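PDB 7B04: nitrite oxidoreductase subunit B from Kuenenia stuttgartiensis, which probably relays electrons through its iron-sulfur clusters from the nitrite-oxidising subunit A to the heme b held with subunit C. Local coordinates for residues M13-F18 and C183-P188; V29-R34 and Y304-R309; N33-C38 and F168-R173; C187-I192 and R207-R212. One frame throughout, in Å; residues are numbered along the deposited sequence.

Contact 1: residues M13-F18 and C183-P188; sequences MEYPYF and CLAACP. With F3S (Fe3-s4 cluster), chain B; SF4 (iron/sulfur cluster), chain Z.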
# COMPACT_ATOMS: atom_id res chain seq x y z
N MET A 13 -21.85 -26.52 24.97
CA MET A 13 -22.40 -26.07 23.70
C MET A 13 -22.92 -27.25 22.89
O MET A 13 -22.52 -28.39 23.10
CB MET A 13 -21.32 -25.33 22.91
CG MET A 13 -21.81 -24.66 21.64
SD MET A 13 -20.43 -24.62 20.49
CE MET A 13 -19.32 -23.67 21.46
N GLU A 14 -23.82 -26.95 21.96
CA GLU A 14 -24.39 -27.98 21.08
C GLU A 14 -23.58 -28.07 19.80
O GLU A 14 -23.43 -27.07 19.08
CB GLU A 14 -25.85 -27.67 20.77
CG GLU A 14 -26.53 -28.74 19.91
CD GLU A 14 -26.98 -29.95 20.73
OE1 GLU A 14 -27.03 -31.07 20.18
OE2 GLU A 14 -27.30 -29.77 21.93
N TYR A 15 -23.08 -29.26 19.50
CA TYR A 15 -22.29 -29.55 18.31
C TYR A 15 -22.65 -30.94 17.79
O TYR A 15 -23.03 -31.81 18.58
CB TYR A 15 -20.78 -29.46 18.59
CG TYR A 15 -19.98 -29.17 17.36
CD1 TYR A 15 -20.22 -28.03 16.60
CD2 TYR A 15 -19.01 -30.06 16.92
CE1 TYR A 15 -19.50 -27.77 15.45
CE2 TYR A 15 -18.29 -29.81 15.76
CZ TYR A 15 -18.53 -28.66 15.03
OH TYR A 15 -17.81 -28.42 13.88
N PRO A 16 -22.58 -31.15 16.47
CA PRO A 16 -22.87 -32.49 15.93
C PRO A 16 -21.94 -33.58 16.41
O PRO A 16 -22.37 -34.74 16.56
CB PRO A 16 -22.74 -32.28 14.41
CG PRO A 16 -23.06 -30.84 14.23
CD PRO A 16 -22.43 -30.15 15.39
N TYR A 17 -20.66 -33.26 16.66
CA TYR A 17 -19.65 -34.28 16.93
C TYR A 17 -19.13 -34.15 18.36
O TYR A 17 -19.13 -33.06 18.94
CB TYR A 17 -18.49 -34.16 15.94
CG TYR A 17 -18.95 -34.19 14.50
CD1 TYR A 17 -19.27 -35.38 13.87
CD2 TYR A 17 -19.10 -33.01 13.78
CE1 TYR A 17 -19.70 -35.41 12.56
CE2 TYR A 17 -19.53 -33.03 12.46
CZ TYR A 17 -19.83 -34.23 11.86
OH TYR A 17 -20.26 -34.25 10.55
N PHE A 18 -18.74 -35.28 18.94
CA PHE A 18 -18.25 -35.24 20.31
C PHE A 18 -16.94 -34.47 20.40
O PHE A 18 -16.15 -34.41 19.45
CB PHE A 18 -18.09 -36.65 20.91
CG PHE A 18 -17.29 -37.61 20.09
CD1 PHE A 18 -17.91 -38.42 19.15
CD2 PHE A 18 -15.93 -37.76 20.30
CE1 PHE A 18 -17.18 -39.33 18.41
CE2 PHE A 18 -15.19 -38.68 19.57
CZ PHE A 18 -15.82 -39.46 18.62
N CYS A 183 -17.97 -24.88 9.48
CA CYS A 183 -17.78 -25.49 8.17
C CYS A 183 -17.67 -27.01 8.27
O CYS A 183 -18.25 -27.74 7.47
CB CYS A 183 -16.54 -24.91 7.49
SG CYS A 183 -15.00 -25.14 8.41
N LEU A 184 -16.91 -27.49 9.26
CA LEU A 184 -16.76 -28.93 9.44
C LEU A 184 -18.10 -29.60 9.75
O LEU A 184 -18.41 -30.66 9.21
CB LEU A 184 -15.75 -29.20 10.56
CG LEU A 184 -15.36 -30.64 10.91
CD1 LEU A 184 -13.88 -30.69 11.27
CD2 LEU A 184 -16.21 -31.17 12.06
N ALA A 185 -18.89 -28.98 10.63
CA ALA A 185 -20.21 -29.53 10.94
C ALA A 185 -21.16 -29.41 9.76
O ALA A 185 -22.10 -30.21 9.64
CB ALA A 185 -20.79 -28.82 12.16
N ALA A 186 -20.94 -28.43 8.88
CA ALA A 186 -21.87 -28.20 7.77
C ALA A 186 -21.75 -29.29 6.71
O ALA A 186 -22.76 -29.77 6.19
CB ALA A 186 -21.62 -26.83 7.16
N CYS A 187 -20.52 -29.67 6.36
CA CYS A 187 -20.30 -30.58 5.24
C CYS A 187 -20.96 -31.94 5.48
O CYS A 187 -20.56 -32.66 6.41
CB CYS A 187 -18.81 -30.77 4.98
SG CYS A 187 -18.45 -31.72 3.48
N PRO A 188 -21.96 -32.32 4.68
CA PRO A 188 -22.60 -33.63 4.86
C PRO A 188 -21.75 -34.81 4.41
O PRO A 188 -22.09 -35.95 4.72
CB PRO A 188 -23.88 -33.52 4.00
CG PRO A 188 -24.04 -32.04 3.75
CD PRO A 188 -22.65 -31.52 3.66
FE1 F3S B . -18.49 -30.10 1.89
FE3 F3S B . -17.13 -29.20 -0.29
FE4 F3S B . -18.12 -27.43 1.52
S1 F3S B . -18.62 -30.85 -0.21
S2 F3S B . -20.00 -28.42 2.28
S3 F3S B . -16.46 -29.00 1.90
S4 F3S B . -18.08 -27.17 -0.73
FE1 SF4 Z . -14.79 -20.77 9.40
FE2 SF4 Z . -13.83 -21.77 11.75
FE3 SF4 Z . -12.16 -21.48 9.60
FE4 SF4 Z . -14.10 -23.41 9.58
S1 SF4 Z . -12.31 -23.29 10.98
S2 SF4 Z . -13.58 -21.97 7.89
S3 SF4 Z . -15.77 -22.35 10.71
S4 SF4 Z . -13.22 -19.82 10.75

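Contact 2: residues V29-R34 and Y304-R309; sequences VFNINR and YYIPPR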
# COMPACT_ATOMS: atom_id res chain seq x y z
N VAL A 29 -1.58 -14.56 18.19
CA VAL A 29 -1.99 -13.35 18.90
C VAL A 29 -1.72 -12.16 18.00
O VAL A 29 -0.59 -11.98 17.52
CB VAL A 29 -1.24 -13.20 20.24
CG1 VAL A 29 -1.48 -11.82 20.84
CG2 VAL A 29 -1.67 -14.30 21.21
N PHE A 30 -2.74 -11.33 17.79
CA PHE A 30 -2.63 -10.14 16.95
C PHE A 30 -2.74 -8.91 17.84
O PHE A 30 -3.76 -8.72 18.51
CB PHE A 30 -3.73 -10.10 15.88
CG PHE A 30 -3.62 -11.18 14.83
CD1 PHE A 30 -2.68 -12.19 14.92
CD2 PHE A 30 -4.48 -11.17 13.74
CE1 PHE A 30 -2.60 -13.17 13.96
CE2 PHE A 30 -4.40 -12.15 12.77
CZ PHE A 30 -3.46 -13.15 12.88
N ASN A 31 -1.70 -8.08 17.85
CA ASN A 31 -1.73 -6.82 18.59
C ASN A 31 -2.30 -5.75 17.66
O ASN A 31 -1.58 -5.12 16.89
CB ASN A 31 -0.34 -6.45 19.09
CG ASN A 31 -0.36 -5.30 20.09
OD1 ASN A 31 -1.41 -4.74 20.38
ND2 ASN A 31 0.81 -4.96 20.62
N ILE A 32 -3.62 -5.55 17.75
CA ILE A 32 -4.30 -4.59 16.89
C ILE A 32 -3.73 -3.19 17.07
O ILE A 32 -3.69 -2.39 16.12
CB ILE A 32 -5.82 -4.61 17.17
CG1 ILE A 32 -6.38 -6.01 16.97
CG2 ILE A 32 -6.54 -3.62 16.27
CD1 ILE A 32 -7.85 -6.12 17.31
N ASN A 33 -3.26 -2.86 18.28
CA ASN A 33 -2.71 -1.53 18.54
C ASN A 33 -1.55 -1.19 17.62
O ASN A 33 -1.31 -0.01 17.35
CB ASN A 33 -2.28 -1.44 20.00
CG ASN A 33 -3.45 -1.55 20.96
OD1 ASN A 33 -4.37 -0.74 20.93
ND2 ASN A 33 -3.41 -2.56 21.83
N ARG A 34 -0.81 -2.19 17.15
CA ARG A 34 0.35 -1.95 16.30
C ARG A 34 0.04 -2.02 14.81
O ARG A 34 0.92 -1.71 14.00
CB ARG A 34 1.46 -2.97 16.61
CG ARG A 34 2.13 -2.86 17.96
CD ARG A 34 3.26 -3.87 18.02
NE ARG A 34 3.97 -3.87 19.29
CZ ARG A 34 5.01 -4.66 19.55
NH1 ARG A 34 5.61 -4.60 20.74
NH2 ARG A 34 5.45 -5.50 18.63
N TYR A 304 -6.39 -14.78 18.50
CA TYR A 304 -6.74 -13.92 19.62
C TYR A 304 -6.13 -12.54 19.43
O TYR A 304 -5.00 -12.41 18.95
CB TYR A 304 -6.27 -14.53 20.94
CG TYR A 304 -6.85 -15.90 21.22
CD1 TYR A 304 -8.01 -16.04 21.96
CD2 TYR A 304 -6.24 -17.05 20.73
CE1 TYR A 304 -8.55 -17.29 22.21
CE2 TYR A 304 -6.77 -18.30 20.98
CZ TYR A 304 -7.92 -18.41 21.72
OH TYR A 304 -8.45 -19.66 21.97
N TYR A 305 -6.89 -11.51 19.79
CA TYR A 305 -6.52 -10.13 19.51
C TYR A 305 -6.35 -9.35 20.80
O TYR A 305 -7.12 -9.52 21.75
CB TYR A 305 -7.59 -9.44 18.66
CG TYR A 305 -7.83 -10.05 17.30
CD1 TYR A 305 -7.20 -9.54 16.18
CD2 TYR A 305 -8.70 -11.12 17.15
CE1 TYR A 305 -7.42 -10.09 14.93
CE2 TYR A 305 -8.92 -11.68 15.90
CZ TYR A 305 -8.28 -11.16 14.80
OH TYR A 305 -8.51 -11.71 13.56
N ILE A 306 -5.35 -8.48 20.83
CA ILE A 306 -5.23 -7.45 21.86
C ILE A 306 -6.07 -6.26 21.41
O ILE A 306 -5.76 -5.66 20.36
CB ILE A 306 -3.77 -7.04 22.08
CG1 ILE A 306 -2.98 -8.20 22.70
CG2 ILE A 306 -3.69 -5.81 22.97
CD1 ILE A 306 -1.50 -7.92 22.86
N PRO A 307 -7.12 -5.89 22.14
CA PRO A 307 -8.08 -4.91 21.63
C PRO A 307 -7.44 -3.54 21.47
O PRO A 307 -6.41 -3.24 22.10
CB PRO A 307 -9.17 -4.88 22.71
CG PRO A 307 -9.01 -6.18 23.44
CD PRO A 307 -7.54 -6.46 23.43
N PRO A 308 -8.00 -2.69 20.61
CA PRO A 308 -7.48 -1.32 20.49
C PRO A 308 -7.74 -0.53 21.76
O PRO A 308 -8.81 -0.61 22.37
CB PRO A 308 -8.26 -0.74 19.30
CG PRO A 308 -8.77 -1.93 18.56
CD PRO A 308 -9.02 -2.98 19.59
N ARG A 309 -6.74 0.26 22.16
CA ARG A 309 -6.86 1.09 23.36
C ARG A 309 -7.85 2.23 23.19
O ARG A 309 -8.30 2.79 24.20
CB ARG A 309 -5.48 1.63 23.76
CG ARG A 309 -4.91 2.63 22.77
CD ARG A 309 -3.68 3.32 23.33
NE ARG A 309 -3.17 4.34 22.43
CZ ARG A 309 -2.21 5.21 22.74
NH1 ARG A 309 -1.81 6.10 21.85
NH2 ARG A 309 -1.66 5.18 23.94

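Contact 3: residues N33-C38 and F168-R173; sequences NRCIAC and FFYLQR. With SF4 (iron/sulfur cluster), chain C.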
# COMPACT_ATOMS: atom_id res chain seq x y z
N ASN A 33 -3.26 -2.86 18.28
CA ASN A 33 -2.71 -1.53 18.54
C ASN A 33 -1.55 -1.19 17.62
O ASN A 33 -1.31 -0.01 17.35
CB ASN A 33 -2.28 -1.44 20.00
CG ASN A 33 -3.45 -1.55 20.96
OD1 ASN A 33 -4.37 -0.74 20.93
ND2 ASN A 33 -3.41 -2.56 21.83
N ARG A 34 -0.81 -2.19 17.15
CA ARG A 34 0.35 -1.95 16.30
C ARG A 34 0.04 -2.02 14.81
O ARG A 34 0.92 -1.71 14.00
CB ARG A 34 1.46 -2.97 16.61
CG ARG A 34 2.13 -2.86 17.96
CD ARG A 34 3.26 -3.87 18.02
NE ARG A 34 3.97 -3.87 19.29
CZ ARG A 34 5.01 -4.66 19.55
NH1 ARG A 34 5.61 -4.60 20.74
NH2 ARG A 34 5.45 -5.50 18.63
N CYS A 35 -1.17 -2.41 14.43
CA CYS A 35 -1.45 -2.68 13.02
C CYS A 35 -1.52 -1.39 12.21
O CYS A 35 -1.90 -0.33 12.71
CB CYS A 35 -2.75 -3.46 12.87
SG CYS A 35 -3.05 -4.11 11.20
N ILE A 36 -1.18 -1.51 10.93
CA ILE A 36 -1.12 -0.38 10.01
C ILE A 36 -2.02 -0.57 8.80
O ILE A 36 -2.09 0.32 7.95
CB ILE A 36 0.33 -0.09 9.56
CG1 ILE A 36 0.93 -1.33 8.90
CG2 ILE A 36 1.17 0.34 10.75
CD1 ILE A 36 2.37 -1.16 8.49
N ALA A 37 -2.69 -1.72 8.69
CA ALA A 37 -3.51 -2.08 7.53
C ALA A 37 -2.71 -2.07 6.23
O ALA A 37 -3.24 -1.76 5.16
CB ALA A 37 -4.73 -1.16 7.40
N CYS A 38 -1.43 -2.44 6.30
CA CYS A 38 -0.62 -2.48 5.09
C CYS A 38 -0.99 -3.62 4.16
O CYS A 38 -0.54 -3.63 3.01
CB CYS A 38 0.87 -2.57 5.46
SG CYS A 38 1.33 -4.09 6.32
N PHE A 168 -11.84 4.39 14.23
CA PHE A 168 -11.83 3.20 13.39
C PHE A 168 -10.56 2.42 13.69
O PHE A 168 -9.54 3.01 14.04
CB PHE A 168 -11.92 3.54 11.89
CG PHE A 168 -10.63 4.03 11.29
CD1 PHE A 168 -9.86 3.20 10.49
CD2 PHE A 168 -10.20 5.33 11.51
CE1 PHE A 168 -8.68 3.65 9.93
CE2 PHE A 168 -9.01 5.78 10.95
CZ PHE A 168 -8.26 4.94 10.16
N PHE A 169 -10.64 1.10 13.56
CA PHE A 169 -9.49 0.24 13.81
C PHE A 169 -9.50 -0.89 12.79
O PHE A 169 -10.44 -1.04 12.00
CB PHE A 169 -9.49 -0.32 15.25
CG PHE A 169 -10.59 -1.31 15.53
CD1 PHE A 169 -11.84 -0.88 15.96
CD2 PHE A 169 -10.37 -2.67 15.39
CE1 PHE A 169 -12.85 -1.78 16.22
CE2 PHE A 169 -11.38 -3.58 15.65
CZ PHE A 169 -12.62 -3.14 16.07
N TYR A 170 -8.43 -1.68 12.81
CA TYR A 170 -8.18 -2.68 11.78
C TYR A 170 -8.35 -4.08 12.35
O TYR A 170 -7.84 -4.37 13.44
CB TYR A 170 -6.78 -2.51 11.19
CG TYR A 170 -6.55 -1.16 10.54
CD1 TYR A 170 -7.45 -0.67 9.60
CD2 TYR A 170 -5.45 -0.39 10.87
CE1 TYR A 170 -7.25 0.56 9.01
CE2 TYR A 170 -5.24 0.85 10.28
CZ TYR A 170 -6.15 1.31 9.35
OH TYR A 170 -5.95 2.54 8.75
N LEU A 171 -9.06 -4.93 11.63
CA LEU A 171 -9.27 -6.32 12.02
C LEU A 171 -8.62 -7.23 10.99
O LEU A 171 -8.97 -7.17 9.81
CB LEU A 171 -10.76 -6.63 12.15
CG LEU A 171 -11.14 -8.01 12.70
CD1 LEU A 171 -10.52 -8.23 14.08
CD2 LEU A 171 -12.65 -8.14 12.76
N GLN A 172 -7.68 -8.05 11.44
CA GLN A 172 -6.88 -8.92 10.58
C GLN A 172 -7.37 -10.35 10.74
O GLN A 172 -7.25 -10.92 11.83
CB GLN A 172 -5.40 -8.80 10.92
CG GLN A 172 -4.92 -7.38 11.18
CD GLN A 172 -5.20 -6.92 12.60
OE1 GLN A 172 -5.44 -7.74 13.49
NE2 GLN A 172 -5.16 -5.61 12.82
N ARG A 173 -7.91 -10.93 9.67
CA ARG A 173 -8.67 -12.16 9.76
C ARG A 173 -8.16 -13.21 8.78
O ARG A 173 -7.99 -12.93 7.59
CB ARG A 173 -10.16 -11.93 9.50
CG ARG A 173 -10.76 -10.68 10.12
CD ARG A 173 -12.27 -10.79 10.15
NE ARG A 173 -12.85 -10.85 8.80
CZ ARG A 173 -13.30 -11.97 8.24
NH1 ARG A 173 -13.27 -13.11 8.90
NH2 ARG A 173 -13.81 -11.93 7.01
FE1 SF4 C . 0.21 -4.99 8.07
FE2 SF4 C . -1.21 -7.34 8.01
FE3 SF4 C . -1.71 -5.48 9.96
FE4 SF4 C . 0.63 -6.89 10.00
S1 SF4 C . -1.48 -7.73 10.24
S2 SF4 C . 0.38 -4.65 10.32
S3 SF4 C . 1.04 -7.09 7.76
S4 SF4 C . -2.03 -5.23 7.71

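Contact 4: residues C187-I192 and R207-R212; sequences CPRKAI and RCRGYR. With F3S (Fe3-s4 cluster), chain B; HEM (protoporphyrin IX containing Fe), chain D.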
# COMPACT_ATOMS: atom_id res chain seq x y z
N CYS A 187 -20.52 -29.67 6.36
CA CYS A 187 -20.30 -30.58 5.24
C CYS A 187 -20.96 -31.94 5.48
O CYS A 187 -20.56 -32.66 6.41
CB CYS A 187 -18.81 -30.77 4.98
SG CYS A 187 -18.45 -31.72 3.48
N PRO A 188 -21.96 -32.32 4.68
CA PRO A 188 -22.60 -33.63 4.86
C PRO A 188 -21.75 -34.81 4.41
O PRO A 188 -22.09 -35.95 4.72
CB PRO A 188 -23.88 -33.52 4.00
CG PRO A 188 -24.04 -32.04 3.75
CD PRO A 188 -22.65 -31.52 3.66
N ARG A 189 -20.68 -34.57 3.65
CA ARG A 189 -19.77 -35.63 3.26
C ARG A 189 -18.65 -35.84 4.26
O ARG A 189 -17.84 -36.76 4.09
CB ARG A 189 -19.12 -35.33 1.90
CG ARG A 189 -20.05 -34.80 0.86
CD ARG A 189 -19.26 -34.38 -0.39
NE ARG A 189 -18.13 -35.27 -0.68
CZ ARG A 189 -18.23 -36.54 -1.03
NH1 ARG A 189 -19.42 -37.12 -1.14
NH2 ARG A 189 -17.14 -37.25 -1.26
N LYS A 190 -18.59 -35.01 5.31
CA LYS A 190 -17.47 -35.01 6.25
C LYS A 190 -16.15 -34.89 5.50
O LYS A 190 -15.17 -35.57 5.80
CB LYS A 190 -17.50 -36.26 7.14
CG LYS A 190 -18.86 -36.52 7.76
CD LYS A 190 -18.80 -37.57 8.86
CE LYS A 190 -20.19 -37.89 9.38
NZ LYS A 190 -20.15 -38.69 10.64
N ALA A 191 -16.13 -34.02 4.49
CA ALA A 191 -14.93 -33.75 3.70
C ALA A 191 -14.03 -32.69 4.32
O ALA A 191 -12.90 -32.52 3.87
CB ALA A 191 -15.32 -33.32 2.28
N ILE A 192 -14.51 -31.97 5.34
CA ILE A 192 -13.69 -31.06 6.12
C ILE A 192 -13.34 -31.76 7.42
O ILE A 192 -14.22 -32.28 8.11
CB ILE A 192 -14.43 -29.73 6.38
CG1 ILE A 192 -14.96 -29.15 5.07
CG2 ILE A 192 -13.50 -28.75 7.08
CD1 ILE A 192 -15.24 -27.66 5.13
N ARG A 207 -12.14 -35.18 -2.23
CA ARG A 207 -13.48 -35.64 -1.91
C ARG A 207 -14.54 -34.55 -1.89
O ARG A 207 -15.73 -34.87 -1.89
CB ARG A 207 -13.50 -36.34 -0.55
CG ARG A 207 -12.80 -37.68 -0.50
CD ARG A 207 -12.98 -38.33 0.87
NE ARG A 207 -14.37 -38.70 1.13
CZ ARG A 207 -15.16 -38.06 1.98
NH1 ARG A 207 -16.41 -38.47 2.15
NH2 ARG A 207 -14.71 -37.03 2.67
N CYS A 208 -14.14 -33.28 -1.88
CA CYS A 208 -15.11 -32.19 -1.89
C CYS A 208 -15.94 -32.23 -3.17
O CYS A 208 -15.43 -32.55 -4.25
CB CYS A 208 -14.40 -30.85 -1.76
SG CYS A 208 -15.49 -29.41 -1.83
N ARG A 209 -17.22 -31.90 -3.05
CA ARG A 209 -18.13 -31.91 -4.19
C ARG A 209 -18.79 -30.55 -4.42
O ARG A 209 -19.81 -30.47 -5.12
CB ARG A 209 -19.19 -33.00 -4.02
CG ARG A 209 -18.63 -34.41 -4.14
CD ARG A 209 -19.73 -35.45 -4.07
NE ARG A 209 -20.64 -35.38 -5.21
CZ ARG A 209 -20.44 -35.98 -6.37
NH1 ARG A 209 -21.33 -35.85 -7.35
NH2 ARG A 209 -19.34 -36.70 -6.57
N GLY A 210 -18.22 -29.48 -3.88
CA GLY A 210 -18.77 -28.15 -4.11
C GLY A 210 -20.16 -27.95 -3.55
O GLY A 210 -21.02 -27.36 -4.21
N TYR A 211 -20.41 -28.45 -2.33
CA TYR A 211 -21.70 -28.33 -1.68
C TYR A 211 -21.96 -26.96 -1.08
O TYR A 211 -23.04 -26.75 -0.53
CB TYR A 211 -21.87 -29.41 -0.61
CG TYR A 211 -22.12 -30.78 -1.18
CD1 TYR A 211 -22.38 -30.96 -2.54
CD2 TYR A 211 -22.08 -31.90 -0.38
CE1 TYR A 211 -22.60 -32.22 -3.06
CE2 TYR A 211 -22.29 -33.16 -0.89
CZ TYR A 211 -22.55 -33.32 -2.23
OH TYR A 211 -22.76 -34.58 -2.74
N ARG A 212 -20.95 -26.09 -0.97
CA ARG A 212 -21.18 -24.71 -0.56
C ARG A 212 -21.80 -24.59 0.83
O ARG A 212 -22.13 -23.48 1.26
CB ARG A 212 -22.09 -24.00 -1.58
CG ARG A 212 -21.47 -22.95 -2.49
CD ARG A 212 -20.55 -23.53 -3.56
NE ARG A 212 -21.19 -24.40 -4.55
CZ ARG A 212 -21.71 -23.99 -5.71
NH1 ARG A 212 -21.69 -22.70 -6.04
NH2 ARG A 212 -22.25 -24.87 -6.54
FE1 F3S B . -18.49 -30.10 1.89
FE3 F3S B . -17.13 -29.20 -0.29
FE4 F3S B . -18.12 -27.43 1.52
S1 F3S B . -18.62 -30.85 -0.21
S2 F3S B . -20.00 -28.42 2.28
S3 F3S B . -16.46 -29.00 1.90
S4 F3S B . -18.08 -27.17 -0.73
CHA HEM D . -25.80 -36.78 -2.24
CHB HEM D . -28.82 -37.64 1.49
CHC HEM D . -31.50 -40.36 -1.53
CHD HEM D . -28.37 -39.64 -5.22
C1A HEM D . -26.32 -36.85 -0.96
C2A HEM D . -25.66 -36.43 0.26
C3A HEM D . -26.49 -36.65 1.29
C4A HEM D . -27.71 -37.24 0.77
CMA HEM D . -26.23 -36.35 2.78
CAA HEM D . -24.25 -35.80 0.30
CBA HEM D . -23.27 -36.69 1.05
CGA HEM D . -22.61 -37.62 0.07
O1A HEM D . -22.34 -38.79 0.45
O2A HEM D . -22.36 -37.19 -1.08
C1B HEM D . -29.86 -38.40 0.99
C2B HEM D . -31.10 -38.73 1.66
C3B HEM D . -31.84 -39.49 0.83
C4B HEM D . -31.09 -39.65 -0.41
CMB HEM D . -31.42 -38.27 3.10
CAB HEM D . -33.25 -40.11 1.03
CBB HEM D . -34.08 -39.82 2.04
C1C HEM D . -30.92 -40.35 -2.79
C2C HEM D . -31.51 -40.91 -3.99
C3C HEM D . -30.66 -40.71 -5.00
C4C HEM D . -29.49 -40.03 -4.49
CMC HEM D . -32.89 -41.60 -4.08
CAC HEM D . -30.89 -41.14 -6.47
CBC HEM D . -29.97 -41.85 -7.14
C1D HEM D . -27.45 -38.72 -4.76
C2D HEM D . -26.50 -37.96 -5.55
C3D HEM D . -25.80 -37.18 -4.73
C4D HEM D . -26.27 -37.40 -3.38
CMD HEM D . -26.31 -38.04 -7.08
CAD HEM D . -24.68 -36.21 -5.17
CBD HEM D . -25.21 -34.79 -5.28
CGD HEM D . -24.16 -33.91 -5.92
O1D HEM D . -24.46 -32.72 -6.19
O2D HEM D . -23.03 -34.39 -6.18
NA HEM D . -27.56 -37.34 -0.60
NB HEM D . -29.90 -38.98 -0.26
NC HEM D . -29.68 -39.82 -3.13
ND HEM D . -27.29 -38.35 -3.43
FE HEM D . -28.47 -38.73 -1.66

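Contact 1: residues M13-F18 and C183-P188
Y15, P16 and Y17 close around A185 on the last turn of helix 182-186, with L184 at the flank. The CB of Y15 is remote from the helix, but with CG trans to the backbone nitrogen (chi1 -156°) the ring is sent toward it. On the way P16 CD lies over one ring face, displaced toward the rim. CE1 and CZ then reach the methyl of A185, CZ at 3.7 Å from A185 CB. The hydroxyl goes furthest: Y15 OH stands 3.5 Å from A185 CB and 3.7 Å from L184 CD2, the leucine methyl arriving near the ring plane, at the edge. P16 adds its CG, 3.7 Å from A185 CB, so one small methyl receives both residues. Y17 comes from another side, its CE2 3.8 Å from L184 CD2, while A185 CA sits at the edge of that ring. Replacing Y15 with an alanine would probably open a gap over the A185 methyl and beside L184, and leave F117 and Y180 without their edge-to-face partner. The helix end so packed carries one cluster ligand and is followed directly by another: C183 SG binds FE4 of a [4Fe-4S] cluster at 2.3 Å, and C187, just past the helix with its backbone N bonded to C183 O, binds FE1 of the [3Fe-4S] cluster through SG, also at 2.3 Å. Further out, the Y15 ring makes edge-to-face contacts with F117 of helix 116-123 and with Y180, strand 3-6 pairs with strand 11-14, helix 213-217 packs against C183 and A186, and L41 and P40 of subunit A touch Y15 and L184.

Contact 2: residues V29-R34 and Y304-R309
F30 and Y305 form the middle bridge of a parallel strand pair, 25-31 beside 303-306, whose local axes differ by 24°. Two nearly straight backbone bonds define the register: F30 N gives to Y304 O and I306 N to F30 O, each at 2.8 Å. On one face of the pair F30 and Y305 point the same way, yet their rings stand at 86°, the edge of F30 toward the face of Y305 with an offset and centroids 5.3 Å apart. V29 CG1 and I306 share the other face. Past the last bridge one weak backbone bond remains, I32 N to I306 O, and side chains take over. I32 CD1 rests 3.6 Å from Y305 CB, and I32 CG2 lies equally near P308 CG. With its CG trans to the carbonyl carbon (chi1 -65°), N33 turns its amide to the loop: OD1 accepts R309 N at 2.9 Å, in the carbonyl plane, whereas ND2 reaches P307 O only weakly. That ND2 also donates to N31 OD1 at 3.3 Å, consistent with the modelled amide orientation. The arrangement is that of the central parallel pair of a mixed four-stranded sheet, flanked by antiparallel strands 267-272 and 291-292.

Contact 3: residues N33-C38 and F168-R173
C35 and Q172 meet beside a [4Fe-4S] cluster. C35 SG binds FE3 and C38 SG binds FE1, both at 2.3 Å, while the amide end of Q172 comes alongside, NE2 3.1 Å from C35 SG. The chain of Q172 bends at chi2 (83°), which turns the amide toward C35, while its CG lies 3.6 Å from cluster S1. The same thiolate accepts A37 N at 3.5 Å in a nearly straight bond of 166°. C35, C38 and C41 form the CxxCxxC run of a ferredoxin-type site, completed by C262, far along the chain but close in space; C45, just after it, serves a second cluster. The loop is in turn seated on strand 169-173. A37 CB stands over the centre of the Y170 ring, 3.3 Å from the centroid and 5° off its normal, a CH-pi contact, and C35 O approaches the ring edge near its plane. A leucine in place of Y170 would probably take away the flat surface beneath A37 and leave D147 without its hydroxyl partner. That hydroxyl bonds to D147 OD1 and, weakly, to R919 of subunit A. Further out, strand 62-66 pairs with strand 169-173, and K343 of subunit A bonds to C35 O.

Contact 4: residues C187-I192 and R207-R212
Hydrogen bonds between R189 and R207 run both ways. R207 NH1 donates to R189 O at 3.0 Å, nearly straight at 167° and in the guanidinium plane; R189 NE returns a bond to R207 O at 2.7 Å, helped by a weak one from NH2. R207 NH2 also bonds to Y44 of subunit A. Stacking accompanies these bonds: the two guanidinium groups lie over each other, planes 29° apart, and R209 CD covers the opposite face of R189. Nonpolar contact comes from R189 CG, 3.3 Å from Y211 CE2, and from P188 CD at the edge of that ring. Bonds to the heme propionates form the next group. The bend of R189 at chi3 (36°) brings NH1 to O2A in a weak bond, Y211 OH donates to the same oxygen at 3.1 Å, and R209 uses NE and NH1 on O2D, NE at 2.8 Å. E234 of subunit C forms a salt bridge with R209 NH2. As for metal, C208 SG binds FE3 of the [3Fe-4S] cluster at 2.3 Å. Y211 stands where a CxxCxxC run would have its middle cysteine, consistent with a three-iron cluster; together with the propionate bonds this resembles the cluster-to-heme junction of respiratory nitrate reductases.

Contacts 2 and 3, centres 8 Å apart, share N33 and R34, where strand 25-31 runs on into the cysteine loop of the first cluster; I32 and P308 pack on strand 169-173. Contacts 1 and 4, centres 13 Å apart, share C187 and P188 at the end of helix 182-186 and both touch the [3Fe-4S] cluster. About 30 to 34 Å separates the centres of the two groups. Along the chain contact 3 is nested inside contact 1, and contact 4 inside contact 2. Contact 3, with the sheet of contact 2 beside it, lies at one end of the cluster chain and contacts 1 and 4 at the other, consistent with electron passage between subunits A and C.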